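Side-chain contact in greglin (Schistocerca gregaria, PDB 4GI3), which inhibits serine proteases, among them neutrophil and pancreatic elastases, chymotrypsin and subtilisin, but not pancreatic trypsin: residues 48-53 with 57-62. Numbering follows the deposited sequence.
Sequences CEVRKC and AGFVYT
V50 puts one methyl, CG1, squarely over the ring of Y61: it sits 3.4 Å from the ring centroid, only 4° off the normal, a CH-pi contact. The same methyl lies near the plane of the F59 ring, at its edge, more loosely, 4.4 Å from CE2. F59 turns a face to C53, whose SG stands over it, displaced toward the rim, with SG to CG 3.5 Å; this is a sulfur-aromatic contact. C53 has SG anti to its backbone N (chi1 -172°), which carries the sulfur out over that ring, and the disulfide to C76 anchors it. At the far end of the Y61 ring, its OH passes R51 CG at 4.0 Å. A leucine in place of Y61 would probably leave CG1 of V50 without its flat aromatic cover. On the backbone, A57 N donates to C53 O (3.1 Å), and G58, with positive phi, is the first residue to leave helical phi/psi. Helix 47-57 packs against F59 and Y61 where the chain runs into strand 61-63, and V50 also rests on V32 and V34 of the central strand 32-36 and on F44 of strand 41-44, a helix-on-antiparallel-sheet arrangement consistent with Kazal-type inhibitors.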
ATOM      1  N   CYS B  48     -10.653  -5.618 -10.284  1.00 17.80           N
ATOM      2  CA  CYS B  48     -11.186  -4.286  -9.984  1.00 18.05           C
ATOM      3  C   CYS B  48     -11.013  -3.322 -11.156  1.00 19.41           C
ATOM      4  O   CYS B  48     -11.940  -2.584 -11.470  1.00 18.50           O
ATOM      5  CB  CYS B  48     -10.592  -3.707  -8.700  1.00 20.24           C
ATOM      6  SG  CYS B  48     -11.351  -2.139  -8.185  1.00 25.77           S
ATOM      7  N   GLU B  49      -9.830  -3.321 -11.784  1.00 17.51           N
ATOM      8  CA  GLU B  49      -9.533  -2.436 -12.922  1.00 19.29           C
ATOM      9  C   GLU B  49     -10.401  -2.749 -14.152  1.00 23.16           C
ATOM     10  O   GLU B  49     -10.854  -1.815 -14.819  1.00 20.94           O
ATOM     11  CB  GLU B  49      -8.045  -2.431 -13.271  1.00 21.07           C
ATOM     12  CG  GLU B  49      -7.163  -1.716 -12.237  1.00 35.42           C
ATOM     13  CD  GLU B  49      -7.378  -0.236 -11.946  1.00 51.22           C
ATOM     14  OE1 GLU B  49      -6.986   0.197 -10.838  1.00 47.73           O
ATOM     15  OE2 GLU B  49      -7.912   0.494 -12.813  1.00 40.60           O
ATOM     16  N   VAL B  50     -10.679  -4.046 -14.402  1.00 21.37           N
ATOM     17  CA  VAL B  50     -11.548  -4.466 -15.518  1.00 22.92           C
ATOM     18  C   VAL B  50     -12.947  -3.884 -15.297  1.00 26.50           C
ATOM     19  O   VAL B  50     -13.519  -3.295 -16.217  1.00 25.66           O
ATOM     20  CB  VAL B  50     -11.661  -6.001 -15.705  1.00 27.88           C
ATOM     21  CG1 VAL B  50     -12.376  -6.316 -17.014  1.00 28.56           C
ATOM     22  CG2 VAL B  50     -10.317  -6.695 -15.669  1.00 28.10           C
ATOM     23  N   ARG B  51     -13.497  -4.063 -14.068  1.00 22.40           N
ATOM     24  CA  ARG B  51     -14.821  -3.583 -13.674  1.00 22.31           C
ATOM     25  C   ARG B  51     -14.951  -2.066 -13.783  1.00 28.39           C
ATOM     26  O   ARG B  51     -16.003  -1.570 -14.182  1.00 27.18           O
ATOM     27  CB  ARG B  51     -15.172  -4.047 -12.259  1.00 21.18           C
ATOM     28  CG  ARG B  51     -15.469  -5.541 -12.143  1.00 30.80           C
ATOM     29  CD  ARG B  51     -16.075  -5.903 -10.786  1.00 43.99           C
ATOM     30  NE  ARG B  51     -15.085  -5.937  -9.702  1.00 50.92           N
ATOM     31  CZ  ARG B  51     -14.916  -4.975  -8.795  1.00 71.85           C
ATOM     32  NH1 ARG B  51     -15.669  -3.880  -8.829  1.00 63.54           N
ATOM     33  NH2 ARG B  51     -13.995  -5.100  -7.849  1.00 58.52           N
ATOM     34  N   LYS B  52     -13.873  -1.336 -13.440  1.00 27.13           N
ATOM     35  CA  LYS B  52     -13.809   0.126 -13.482  1.00 27.76           C
ATOM     36  C   LYS B  52     -13.982   0.588 -14.940  1.00 36.08           C
ATOM     37  O   LYS B  52     -14.812   1.458 -15.205  1.00 36.02           O
ATOM     38  CB  LYS B  52     -12.461   0.597 -12.913  1.00 28.61           C
ATOM     39  CG  LYS B  52     -12.310   2.125 -12.835  1.00 36.03           C
ATOM     40  CD  LYS B  52     -10.859   2.588 -12.646  1.00 39.20           C
ATOM     41  CE  LYS B  52     -10.314   2.326 -11.267  1.00 55.83           C
ATOM     42  NZ  LYS B  52      -8.868   2.675 -11.159  1.00 72.16           N
ATOM     43  N   CYS B  53     -13.213  -0.028 -15.866  1.00 37.11           N
ATOM     44  CA  CYS B  53     -13.227   0.224 -17.306  1.00 40.16           C
ATOM     45  C   CYS B  53     -14.640  -0.003 -17.866  1.00 44.87           C
ATOM     46  O   CYS B  53     -15.163   0.869 -18.550  1.00 43.60           O
ATOM     47  CB  CYS B  53     -12.182  -0.642 -18.007  1.00 42.38           C
ATOM     48  SG  CYS B  53     -11.931  -0.254 -19.763  1.00 47.81           S
ATOM     49  N   ALA B  57     -16.419   3.700 -18.774  1.00 39.38           N
ATOM     50  CA  ALA B  57     -16.333   3.840 -20.227  1.00 38.34           C
ATOM     51  C   ALA B  57     -17.413   3.097 -21.036  1.00 39.30           C
ATOM     52  O   ALA B  57     -17.551   3.346 -22.244  1.00 39.47           O
ATOM     53  CB  ALA B  57     -14.939   3.415 -20.694  1.00 38.87           C
ATOM     54  N   GLY B  58     -18.145   2.198 -20.383  1.00 32.16           N
ATOM     55  CA  GLY B  58     -19.153   1.370 -21.039  1.00 32.28           C
ATOM     56  C   GLY B  58     -18.506   0.258 -21.849  1.00 35.93           C
ATOM     57  O   GLY B  58     -19.063  -0.191 -22.855  1.00 36.11           O
ATOM     58  N   PHE B  59     -17.317  -0.183 -21.406  1.00 32.05           N
ATOM     59  CA  PHE B  59     -16.476  -1.231 -22.001  1.00 30.82           C
ATOM     60  C   PHE B  59     -17.100  -2.620 -21.770  1.00 34.58           C
ATOM     61  O   PHE B  59     -17.543  -2.920 -20.657  1.00 33.71           O
ATOM     62  CB  PHE B  59     -15.060  -1.129 -21.402  1.00 31.91           C
ATOM     63  CG  PHE B  59     -14.058  -2.237 -21.647  1.00 31.71           C
ATOM     64  CD1 PHE B  59     -13.322  -2.285 -22.825  1.00 33.89           C
ATOM     65  CD2 PHE B  59     -13.753  -3.153 -20.644  1.00 32.16           C
ATOM     66  CE1 PHE B  59     -12.337  -3.266 -23.017  1.00 34.19           C
ATOM     67  CE2 PHE B  59     -12.781  -4.141 -20.844  1.00 34.76           C
ATOM     68  CZ  PHE B  59     -12.080  -4.191 -22.026  1.00 33.21           C
ATOM     69  N   VAL B  60     -17.140  -3.449 -22.847  1.00 30.38           N
ATOM     70  CA  VAL B  60     -17.743  -4.796 -22.897  1.00 28.98           C
ATOM     71  C   VAL B  60     -16.657  -5.881 -22.962  1.00 31.07           C
ATOM     72  O   VAL B  60     -15.836  -5.911 -23.890  1.00 30.85           O
ATOM     73  CB  VAL B  60     -18.740  -4.909 -24.082  1.00 32.33           C
ATOM     74  CG1 VAL B  60     -19.491  -6.243 -24.048  1.00 32.11           C
ATOM     75  CG2 VAL B  60     -19.720  -3.735 -24.091  1.00 32.21           C
ATOM     76  N   TYR B  61     -16.652  -6.791 -21.969  1.00 25.33           N
ATOM     77  CA  TYR B  61     -15.617  -7.817 -21.910  1.00 23.14           C
ATOM     78  C   TYR B  61     -16.145  -9.180 -21.406  1.00 22.89           C
ATOM     79  O   TYR B  61     -17.226  -9.281 -20.835  1.00 21.70           O
ATOM     80  CB  TYR B  61     -14.473  -7.327 -20.980  1.00 24.13           C
ATOM     81  CG  TYR B  61     -14.913  -7.247 -19.532  1.00 25.32           C
ATOM     82  CD1 TYR B  61     -14.845  -8.365 -18.699  1.00 27.44           C
ATOM     83  CD2 TYR B  61     -15.534  -6.102 -19.034  1.00 25.53           C
ATOM     84  CE1 TYR B  61     -15.340  -8.330 -17.396  1.00 27.14           C
ATOM     85  CE2 TYR B  61     -16.041  -6.060 -17.735  1.00 26.31           C
ATOM     86  CZ  TYR B  61     -15.925  -7.171 -16.915  1.00 32.05           C
ATOM     87  OH  TYR B  61     -16.414  -7.141 -15.633  1.00 32.68           O
ATOM     88  N   THR B  62     -15.330 -10.186 -21.564  1.00 19.52           N
ATOM     89  CA  THR B  62     -15.540 -11.526 -21.042  1.00 18.95           C
ATOM     90  C   THR B  62     -14.195 -12.061 -20.620  1.00 23.90           C
ATOM     91  O   THR B  62     -13.217 -11.878 -21.352  1.00 24.19           O
ATOM     92  CB  THR B  62     -16.307 -12.443 -22.054  1.00 20.97           C
ATOM     93  OG1 THR B  62     -16.529 -13.701 -21.433  1.00 15.67           O
ATOM     94  CG2 THR B  62     -15.533 -12.681 -23.360  1.00 19.60           C
TER